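Local coordinates for protein biphenyl 2,3-Dioxygenase Beta Subunit (Sphingobium yanoikuyae, PDB 2GBW) that probably serves as the non-catalytic small subunit of a ring-hydroxylating dioxygenase, an enzyme class that adds molecular oxygen to aromatic rings, at residues Q130-V135 / Q166-Y171; I44-P49 / G76-R81; Y51-T56 / D161-Q166. One frame throughout, in Å; residues are numbered along the deposited sequence.

Contact 1 of 3, residues Q130-V135 / Q166-Y171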
loop_
_atom_site.group_PDB
_atom_site.type_symbol
_atom_site.label_atom_id
_atom_site.label_comp_id
_atom_site.label_asym_id
_atom_site.label_seq_id
_atom_site.Cartn_x
_atom_site.Cartn_y
_atom_site.Cartn_z
ATOM N N GLN B 130 5.985 -4.913 -14.482
ATOM C CA GLN B 130 4.564 -5.092 -14.697
ATOM C C GLN B 130 3.806 -4.145 -13.778
ATOM O O GLN B 130 2.966 -3.390 -14.241
ATOM C CB GLN B 130 4.142 -6.555 -14.473
ATOM C CG GLN B 130 4.828 -7.480 -15.462
ATOM C CD GLN B 130 4.312 -7.338 -16.896
ATOM O OE1 GLN B 130 3.074 -7.418 -17.136
ATOM N NE2 GLN B 130 5.243 -7.171 -17.892
ATOM N N THR B 131 4.098 -4.229 -12.481
ATOM C CA THR B 131 3.286 -3.546 -11.446
ATOM C C THR B 131 4.108 -2.599 -10.517
ATOM O O THR B 131 3.559 -2.083 -9.494
ATOM C CB THR B 131 2.556 -4.540 -10.548
ATOM O OG1 THR B 131 3.526 -5.392 -9.905
ATOM C CG2 THR B 131 1.485 -5.399 -11.358
ATOM N N GLU B 132 5.404 -2.346 -10.839
ATOM C CA GLU B 132 6.256 -1.563 -9.965
ATOM C C GLU B 132 6.049 -0.086 -10.192
ATOM O O GLU B 132 6.064 0.350 -11.313
ATOM C CB GLU B 132 7.715 -1.955 -10.188
ATOM C CG GLU B 132 8.690 -1.417 -9.144
ATOM C CD GLU B 132 10.078 -2.127 -9.132
ATOM O OE1 GLU B 132 10.244 -3.167 -9.767
ATOM O OE2 GLU B 132 11.010 -1.563 -8.488
ATOM N N VAL B 133 5.799 0.644 -9.123
ATOM C CA VAL B 133 5.500 2.088 -9.163
ATOM C C VAL B 133 6.155 2.675 -7.907
ATOM O O VAL B 133 5.969 2.157 -6.780
ATOM C CB VAL B 133 3.983 2.436 -9.008
ATOM C CG1 VAL B 133 3.770 3.967 -9.094
ATOM C CG2 VAL B 133 3.106 1.712 -9.964
ATOM N N THR B 134 6.967 3.700 -8.089
ATOM C CA THR B 134 7.516 4.424 -6.975
ATOM C C THR B 134 7.371 5.909 -7.247
ATOM O O THR B 134 7.314 6.371 -8.433
ATOM C CB THR B 134 8.971 4.077 -6.772
ATOM O OG1 THR B 134 9.729 4.429 -7.918
ATOM C CG2 THR B 134 9.171 2.524 -6.405
ATOM N N VAL B 135 7.291 6.646 -6.144
ATOM C CA VAL B 135 7.027 8.104 -6.229
ATOM C C VAL B 135 7.936 8.869 -5.310
ATOM O O VAL B 135 8.109 8.477 -4.153
ATOM C CB VAL B 135 5.596 8.398 -5.863
ATOM C CG1 VAL B 135 5.310 9.969 -6.006
ATOM C CG2 VAL B 135 4.637 7.550 -6.721
ATOM N N GLN B 166 11.778 4.803 -0.430
ATOM C CA GLN B 166 10.947 3.604 -0.702
ATOM C C GLN B 166 11.028 3.286 -2.201
ATOM O O GLN B 166 10.043 3.464 -2.977
ATOM C CB GLN B 166 9.499 3.795 -0.194
ATOM C CG GLN B 166 9.464 4.183 1.253
ATOM C CD GLN B 166 8.093 4.094 1.905
ATOM O OE1 GLN B 166 7.715 4.967 2.738
ATOM N NE2 GLN B 166 7.340 3.067 1.540
ATOM N N ASP B 167 12.242 2.933 -2.632
ATOM C CA ASP B 167 12.487 2.542 -4.035
ATOM C C ASP B 167 13.784 1.748 -4.014
ATOM O O ASP B 167 14.588 1.918 -3.073
ATOM C CB ASP B 167 12.638 3.826 -4.866
ATOM C CG ASP B 167 12.645 3.647 -6.396
ATOM O OD1 ASP B 167 12.970 2.574 -6.926
ATOM O OD2 ASP B 167 12.355 4.696 -7.110
ATOM N N LYS B 168 13.995 0.917 -5.038
ATOM C CA LYS B 168 15.263 0.225 -5.211
ATOM C C LYS B 168 16.446 1.162 -5.301
ATOM O O LYS B 168 17.538 0.808 -4.870
ATOM C CB LYS B 168 15.227 -0.612 -6.497
ATOM C CG LYS B 168 14.385 -1.877 -6.395
ATOM C CD LYS B 168 14.215 -2.435 -7.811
ATOM C CE LYS B 168 13.632 -3.864 -7.757
ATOM N NZ LYS B 168 12.300 -3.924 -7.150
ATOM N N ASN B 169 16.258 2.342 -5.910
ATOM C CA ASN B 169 17.383 3.244 -6.126
ATOM C C ASN B 169 16.899 4.655 -6.365
ATOM O O ASN B 169 15.675 4.892 -6.476
ATOM C CB ASN B 169 18.204 2.796 -7.323
ATOM C CG ASN B 169 17.401 2.860 -8.670
ATOM O OD1 ASN B 169 17.055 3.935 -9.196
ATOM N ND2 ASN B 169 17.169 1.683 -9.237
ATOM N N LEU B 170 17.846 5.577 -6.418
ATOM C CA LEU B 170 17.598 6.982 -6.768
ATOM C C LEU B 170 18.406 7.353 -7.982
ATOM O O LEU B 170 18.901 8.510 -8.091
ATOM C CB LEU B 170 17.952 7.914 -5.566
ATOM C CG LEU B 170 17.016 7.926 -4.371
ATOM C CD1 LEU B 170 17.644 8.612 -3.119
ATOM C CD2 LEU B 170 15.723 8.655 -4.704
ATOM N N TYR B 171 18.497 6.390 -8.915
ATOM C CA TYR B 171 19.253 6.538 -10.153
ATOM C C TYR B 171 18.382 7.217 -11.226
ATOM O O TYR B 171 18.036 6.620 -12.267
ATOM C CB TYR B 171 19.866 5.190 -10.665
ATOM C CG TYR B 171 21.183 5.428 -11.366
ATOM C CD1 TYR B 171 21.232 5.953 -12.660
ATOM C CD2 TYR B 171 22.380 5.295 -10.693
ATOM C CE1 TYR B 171 22.450 6.232 -13.289
ATOM C CE2 TYR B 171 23.593 5.536 -11.308
ATOM C CZ TYR B 171 23.632 6.060 -12.601
ATOM O OH TYR B 171 24.839 6.332 -13.229
HETATM O O HOH W 1 11.049 -0.374 -5.716
HETATM O O HOH W 2 12.692 1.019 -9.092
HETATM O O HOH W 3 9.765 6.300 -3.445
#

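Contact 2 of 3, residues I44-P49 / G76-R81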
loop_
_atom_site.group_PDB
_atom_site.type_symbol
_atom_site.label_atom_id
_atom_site.label_comp_id
_atom_site.label_asym_id
_atom_site.label_seq_id
_atom_site.Cartn_x
_atom_site.Cartn_y
_atom_site.Cartn_z
ATOM N N ILE B 44 29.655 22.690 -12.697
ATOM C CA ILE B 44 28.522 22.161 -11.954
ATOM C C ILE B 44 28.943 21.526 -10.632
ATOM O O ILE B 44 29.977 20.901 -10.552
ATOM C CB ILE B 44 27.723 21.093 -12.823
ATOM C CG1 ILE B 44 26.476 20.597 -12.093
ATOM C CG2 ILE B 44 28.575 19.900 -13.242
ATOM C CD1 ILE B 44 25.483 21.633 -11.775
ATOM N N HIS B 45 28.137 21.732 -9.604
ATOM C CA HIS B 45 28.120 20.858 -8.426
ATOM C C HIS B 45 26.699 20.396 -8.298
ATOM O O HIS B 45 25.804 21.202 -8.142
ATOM C CB HIS B 45 28.561 21.592 -7.167
ATOM C CG HIS B 45 28.603 20.718 -5.948
ATOM N ND1 HIS B 45 28.153 21.146 -4.716
ATOM C CD2 HIS B 45 28.986 19.437 -5.793
ATOM C CE1 HIS B 45 28.286 20.159 -3.846
ATOM N NE2 HIS B 45 28.772 19.106 -4.477
ATOM N N TYR B 46 26.518 19.074 -8.336
ATOM C CA TYR B 46 25.231 18.442 -8.325
ATOM C C TYR B 46 25.191 17.653 -7.024
ATOM O O TYR B 46 25.974 16.728 -6.842
ATOM C CB TYR B 46 25.162 17.546 -9.547
ATOM C CG TYR B 46 23.843 16.916 -9.815
ATOM C CD1 TYR B 46 23.429 15.850 -9.041
ATOM C CD2 TYR B 46 22.998 17.367 -10.846
ATOM C CE1 TYR B 46 22.253 15.214 -9.284
ATOM C CE2 TYR B 46 21.762 16.730 -11.080
ATOM C CZ TYR B 46 21.417 15.661 -10.301
ATOM O OH TYR B 46 20.218 14.989 -10.488
ATOM N N TRP B 47 24.315 18.064 -6.106
ATOM C CA TRP B 47 24.402 17.699 -4.696
ATOM C C TRP B 47 23.030 17.330 -4.114
ATOM O O TRP B 47 22.095 18.090 -4.214
ATOM C CB TRP B 47 25.036 18.848 -3.943
ATOM C CG TRP B 47 25.191 18.697 -2.501
ATOM C CD1 TRP B 47 25.436 17.553 -1.814
ATOM C CD2 TRP B 47 25.111 19.741 -1.555
ATOM N NE1 TRP B 47 25.517 17.829 -0.469
ATOM C CE2 TRP B 47 25.341 19.181 -0.292
ATOM C CE3 TRP B 47 24.895 21.128 -1.666
ATOM C CZ2 TRP B 47 25.312 19.940 0.872
ATOM C CZ3 TRP B 47 24.866 21.889 -0.501
ATOM C CH2 TRP B 47 25.076 21.272 0.748
ATOM N N MET B 48 22.954 16.129 -3.548
ATOM C CA MET B 48 21.754 15.601 -2.857
ATOM C C MET B 48 22.153 15.113 -1.444
ATOM O O MET B 48 22.535 13.960 -1.255
ATOM C CB MET B 48 21.094 14.468 -3.647
ATOM C CG MET B 48 19.744 13.899 -3.024
ATOM S SD MET B 48 19.135 12.462 -3.933
ATOM C CE MET B 48 18.543 13.321 -5.450
ATOM N N PRO B 49 22.092 16.006 -0.447
ATOM C CA PRO B 49 22.564 15.686 0.917
ATOM C C PRO B 49 21.720 14.681 1.572
ATOM O O PRO B 49 20.559 14.535 1.220
ATOM C CB PRO B 49 22.439 17.000 1.681
ATOM C CG PRO B 49 21.983 17.981 0.737
ATOM C CD PRO B 49 21.701 17.413 -0.587
ATOM N N GLY B 76 32.730 15.794 -14.527
ATOM C CA GLY B 76 33.270 14.465 -14.884
ATOM C C GLY B 76 32.554 13.280 -14.242
ATOM O O GLY B 76 32.438 12.178 -14.814
ATOM N N GLU B 77 32.109 13.495 -13.014
ATOM C CA GLU B 77 31.386 12.484 -12.265
ATOM C C GLU B 77 29.942 12.373 -12.766
ATOM O O GLU B 77 29.408 11.298 -12.861
ATOM C CB GLU B 77 31.471 12.811 -10.777
ATOM C CG GLU B 77 32.883 12.563 -10.257
ATOM C CD GLU B 77 33.278 13.378 -9.037
ATOM O OE1 GLU B 77 32.521 14.288 -8.655
ATOM O OE2 GLU B 77 34.364 13.076 -8.453
ATOM N N LEU B 78 29.322 13.496 -13.137
ATOM C CA LEU B 78 28.056 13.443 -13.834
ATOM C C LEU B 78 28.168 12.712 -15.193
ATOM O O LEU B 78 27.291 11.941 -15.556
ATOM C CB LEU B 78 27.508 14.870 -14.030
ATOM C CG LEU B 78 26.082 15.179 -13.669
ATOM C CD1 LEU B 78 25.596 14.486 -12.318
ATOM C CD2 LEU B 78 25.900 16.713 -13.677
ATOM N N LYS B 79 29.228 12.993 -15.960
ATOM C CA LYS B 79 29.450 12.331 -17.240
ATOM C C LYS B 79 29.489 10.830 -17.041
ATOM O O LYS B 79 28.902 10.073 -17.813
ATOM C CB LYS B 79 30.785 12.804 -17.841
ATOM C CG LYS B 79 30.992 12.450 -19.308
ATOM C CD LYS B 79 32.096 13.344 -19.906
ATOM C CE LYS B 79 31.754 13.871 -21.271
ATOM N NZ LYS B 79 31.965 12.865 -22.348
ATOM N N GLN B 80 30.190 10.419 -15.989
ATOM C CA GLN B 80 30.325 8.997 -15.631
ATOM C C GLN B 80 28.960 8.409 -15.330
ATOM O O GLN B 80 28.617 7.360 -15.837
ATOM C CB GLN B 80 31.287 8.865 -14.432
ATOM C CG GLN B 80 31.556 7.476 -13.937
ATOM C CD GLN B 80 31.962 7.468 -12.447
ATOM O OE1 GLN B 80 31.405 6.723 -11.678
ATOM N NE2 GLN B 80 32.866 8.377 -12.044
ATOM N N ARG B 81 28.170 9.101 -14.513
ATOM C CA ARG B 81 26.819 8.629 -14.231
ATOM C C ARG B 81 25.972 8.511 -15.494
ATOM O O ARG B 81 25.238 7.584 -15.638
ATOM C CB ARG B 81 26.142 9.567 -13.247
ATOM C CG ARG B 81 26.609 9.356 -11.793
ATOM C CD ARG B 81 25.932 10.371 -10.902
ATOM N NE ARG B 81 26.119 10.136 -9.461
ATOM C CZ ARG B 81 25.555 9.121 -8.789
ATOM N NH1 ARG B 81 24.770 8.277 -9.401
ATOM N NH2 ARG B 81 25.762 8.991 -7.486
#

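Contact 3 of 3, residues Y51-T56 / D161-Q166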
loop_
_atom_site.group_PDB
_atom_site.type_symbol
_atom_site.label_atom_id
_atom_site.label_comp_id
_atom_site.label_asym_id
_atom_site.label_seq_id
_atom_site.Cartn_x
_atom_site.Cartn_y
_atom_site.Cartn_z
ATOM N N TYR B 51 19.888 14.240 4.892
ATOM C CA TYR B 51 19.407 14.972 6.055
ATOM C C TYR B 51 18.897 13.982 7.120
ATOM O O TYR B 51 17.979 13.197 6.891
ATOM C CB TYR B 51 18.262 15.869 5.677
ATOM C CG TYR B 51 18.693 17.082 4.912
ATOM C CD1 TYR B 51 19.138 18.207 5.571
ATOM C CD2 TYR B 51 18.631 17.093 3.535
ATOM C CE1 TYR B 51 19.514 19.328 4.855
ATOM C CE2 TYR B 51 19.007 18.189 2.826
ATOM C CZ TYR B 51 19.459 19.277 3.466
ATOM O OH TYR B 51 19.822 20.401 2.714
ATOM N N GLU B 52 19.449 14.051 8.302
ATOM C CA GLU B 52 18.968 13.161 9.328
ATOM C C GLU B 52 17.811 13.840 10.093
ATOM O O GLU B 52 17.610 15.073 10.053
ATOM C CB GLU B 52 20.144 12.697 10.204
ATOM C CG GLU B 52 20.678 13.743 11.083
ATOM C CD GLU B 52 21.823 13.269 11.935
ATOM O OE1 GLU B 52 21.936 12.045 12.166
ATOM O OE2 GLU B 52 22.594 14.131 12.387
ATOM N N GLN B 53 17.007 13.018 10.748
ATOM C CA GLN B 53 15.973 13.514 11.651
ATOM C C GLN B 53 16.608 13.888 13.000
ATOM O O GLN B 53 17.227 13.068 13.684
ATOM C CB GLN B 53 14.886 12.474 11.862
ATOM C CG GLN B 53 14.118 12.042 10.609
ATOM C CD GLN B 53 13.272 13.159 10.020
ATOM O OE1 GLN B 53 13.633 14.322 10.093
ATOM N NE2 GLN B 53 12.142 12.806 9.426
ATOM N N ARG B 54 16.506 15.151 13.338
ATOM C CA ARG B 54 17.098 15.653 14.562
ATOM C C ARG B 54 16.058 16.352 15.356
ATOM O O ARG B 54 15.160 16.977 14.776
ATOM C CB ARG B 54 18.144 16.692 14.239
ATOM C CG ARG B 54 19.329 16.148 13.520
ATOM C CD ARG B 54 20.316 17.250 13.185
ATOM N NE ARG B 54 21.505 16.720 12.562
ATOM C CZ ARG B 54 22.482 17.467 12.049
ATOM N NH1 ARG B 54 22.423 18.788 12.089
ATOM N NH2 ARG B 54 23.518 16.878 11.481
ATOM N N LEU B 55 16.228 16.323 16.676
ATOM C CA LEU B 55 15.373 17.105 17.559
ATOM C C LEU B 55 15.626 18.577 17.313
ATOM O O LEU B 55 16.760 18.989 17.012
ATOM C CB LEU B 55 15.642 16.765 19.021
ATOM C CG LEU B 55 15.244 15.342 19.394
ATOM C CD1 LEU B 55 15.385 15.070 20.872
ATOM C CD2 LEU B 55 13.803 15.080 18.920
ATOM N N THR B 56 14.566 19.375 17.438
ATOM C CA THR B 56 14.705 20.823 17.367
ATOM C C THR B 56 15.805 21.397 18.267
ATOM O O THR B 56 16.474 22.342 17.876
ATOM C CB THR B 56 13.370 21.543 17.676
ATOM O OG1 THR B 56 12.399 21.181 16.681
ATOM C CG2 THR B 56 13.569 23.031 17.649
ATOM N N ASP B 161 12.324 14.633 0.249
ATOM C CA ASP B 161 11.376 14.746 1.338
ATOM C C ASP B 161 11.362 13.509 2.309
ATOM O O ASP B 161 11.013 13.696 3.446
ATOM C CB ASP B 161 9.970 15.026 0.853
ATOM C CG ASP B 161 9.845 16.399 0.231
ATOM O OD1 ASP B 161 10.689 17.256 0.545
ATOM O OD2 ASP B 161 8.923 16.606 -0.577
ATOM N N ALA B 162 11.723 12.324 1.837
ATOM C CA ALA B 162 11.653 11.057 2.600
ATOM C C ALA B 162 12.987 10.712 3.215
ATOM O O ALA B 162 14.010 10.653 2.532
ATOM C CB ALA B 162 11.184 9.863 1.720
ATOM N N ARG B 163 12.988 10.435 4.512
ATOM C CA ARG B 163 14.210 9.994 5.174
ATOM C C ARG B 163 14.636 8.594 4.680
ATOM O O ARG B 163 15.821 8.363 4.452
ATOM C CB ARG B 163 14.035 9.983 6.698
ATOM C CG ARG B 163 15.222 9.439 7.476
ATOM C CD ARG B 163 16.452 10.309 7.276
ATOM N NE ARG B 163 17.697 9.801 7.896
ATOM C CZ ARG B 163 18.712 9.199 7.232
ATOM N NH1 ARG B 163 18.614 8.852 5.951
ATOM N NH2 ARG B 163 19.822 8.882 7.893
ATOM N N VAL B 164 13.696 7.636 4.636
ATOM C CA VAL B 164 13.943 6.263 4.139
ATOM C C VAL B 164 13.362 6.188 2.742
ATOM O O VAL B 164 12.173 6.397 2.559
ATOM C CB VAL B 164 13.281 5.215 5.032
ATOM C CG1 VAL B 164 13.440 3.800 4.424
ATOM C CG2 VAL B 164 13.820 5.302 6.489
ATOM N N THR B 165 14.224 5.963 1.761
ATOM C CA THR B 165 13.814 5.973 0.330
ATOM C C THR B 165 13.023 4.670 0.045
ATOM O O THR B 165 13.533 3.551 0.298
ATOM C CB THR B 165 15.021 6.009 -0.563
ATOM O OG1 THR B 165 15.860 7.082 -0.187
ATOM C CG2 THR B 165 14.603 6.083 -2.025
ATOM N N GLN B 166 11.778 4.803 -0.430
ATOM C CA GLN B 166 10.947 3.604 -0.702
ATOM C C GLN B 166 11.028 3.286 -2.201
ATOM O O GLN B 166 10.043 3.464 -2.977
ATOM C CB GLN B 166 9.499 3.795 -0.194
ATOM C CG GLN B 166 9.464 4.183 1.253
ATOM C CD GLN B 166 8.093 4.094 1.905
ATOM O OE1 GLN B 166 7.715 4.967 2.738
ATOM N NE2 GLN B 166 7.340 3.067 1.540
#

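Contact 1 of 3, residues Q130-V135 / Q166-Y171
Thr134 and Glu132, near the start of strand 132-147 in the curved sheet of this NTF2-like subunit, reach out to the C-terminal tail, where Asp167 and Lys168 meet them. The two links are a hydroxyl-carboxylate bond and a salt bridge. Thr134 OG1 donates to Asp167 OD2 at 2.8 Å, striking the oxygen from well above the carboxylate plane, 71° out of it. The CG2 methyl of Thr134 lies by the same carboxylate and also comes to 3.7 Å from Gln166 O. Two residues earlier, Glu132 runs out nearly extended, with CG anti to the backbone N (chi1 -168°), and its OE2 receives Lys168 NZ at 3.0 Å. This bond too arrives above the carboxylate plane, 43° out of it. Lys168 runs extended to CE, with CD passing alongside Glu132 OE2, and a bend at the last torsion then turns NZ onto that oxygen. One water takes this oxygen and Lys168 N as partners; a second donates to Glu132 OE2 and, at 2.7 Å, to Asp167 OD1. A third links the carbonyls of Val135 and Gln166. Arg126 forms a salt bridge with Asp167 OD2, and His136 NE2 hydrogen-bonds to the same oxygen; His136 is a zinc ligand in a crystal structure of this protein, although no zinc is bound to this chain here. Arg128 pairs with Glu132 OE1. The two acids come to 4.8 Å between Glu132 OE2 and Asp167 OD1, a like-charge approach that the intervening water and the surrounding arginines and lysine would be expected to offset, probably keeping both carboxylates ionised.

Contact 2 of 3, residues I44-P49 / G76-R81
Leu78, on helix 75-84, carries the contact with strand 44-49 through both of its methyl branches, and every touch is apolar. Its CB leaves the helix in the direction of the strand; chi1, away from the staggered values at -131°, places CG, which then forks into two methyls. One branch, CD1, settles over a face of the Tyr46 ring: it is 4.2 Å from the centroid of the Tyr46 ring and 20° off the ring normal, a CH-pi contact. The methyl is displaced toward the CG side of the ring, as its 3.9 Å approach to Tyr46 CG confirms. The other branch, CD2, touches Tyr46 CD2 at 4.1 Å and the CG2 methyl of Ile44 at 4.2 Å, bridging two residues that project from the same side of the strand. Tyr46 holds its ring out from the strand with CG anti to the backbone N (chi1 -173°), while its OH is hydrogen-bonded to the backbone N of Cys174 and its ring meets Tyr71 edge-to-face. Trp35 and Leu36 of helix 32-38 also pack on Leu78. Such burial of a helical leucine against an aromatic strand residue is consistent with the NTF2-like alpha+beta fold, in which helices pack on the concave face of a curved sheet.

Contact 3 of 3, residues Y51-T56 / D161-Q166
Two irregular loops run past each other at 7.1 Å between Glu52 CA and Arg163 CA, their nearest CA pair, without any hydrogen bond between them. Both extend from the sheet of the NTF2-like fold: the 51-56 loop follows strand 44-49, and the loop holding 161-166 comes after strand 150-160. Arg163 supplies the side chain that spans the gap. Its CG lies anti to the backbone N, and a bend at chi2 (63°) lays the rest of the chain beside the other loop. There CD comes to 3.3 Å from the carbonyl oxygen of Tyr51, and NE lies 3.9 Å from Glu52 CA. The guanidinium meets this backbone obliquely. Farther back, Arg163 CG rests against Gln53 CG at 4.2 Å, an aliphatic touch between two polar residues. The charged end of Arg163 is engaged outside the chain: NE makes a salt bridge with an acidic side chain of another protein, and NH2 bonds to backbone of that protein. Gln53 NE2 likewise reaches Arg129 O of the third subunit, another copy of this protein, so these loops belong to the interfaces of the assembly. Within the 51-56 loop, Glu52 and Arg54 form a salt bridge. Glu52 OE1 is hydrogen-bonded to a polar side chain of the other protein, while OE2 accepts two bonds from one guanidinium. Arg54 grips it side-on: NE reaches Glu52 OE2 at 2.8 Å and NH2 reaches that same OE2 at 3.0 Å, both from the anti side of the carboxylate, with the oxygen within 8° of the guanidinium plane.

How the contacts relate
The three contacts are spread widely over one NTF2-like chain, with centres about 21 Å (contacts 1 and 2), 19 Å (1 and 3) and 22 Å (2 and 3) apart. Contact 2 closes before contact 1 opens, whereas contact 3 crosses both in sequence, joining a loop just after strand 44-49 to the one that follows strand 150-160. That second loop continues through the shared Gln166 into the tail of contact 1. Contacts 1 and 2 both reach the mixed sheet, and Tyr171 OH probably hydrogen-bonds to Arg81 O, tying the tail to helix 75-84. Contact 2 is buried, while contacts 1 and 3 lie farther out; all three reach other chains, contact 2 through Glu77 and Arg81.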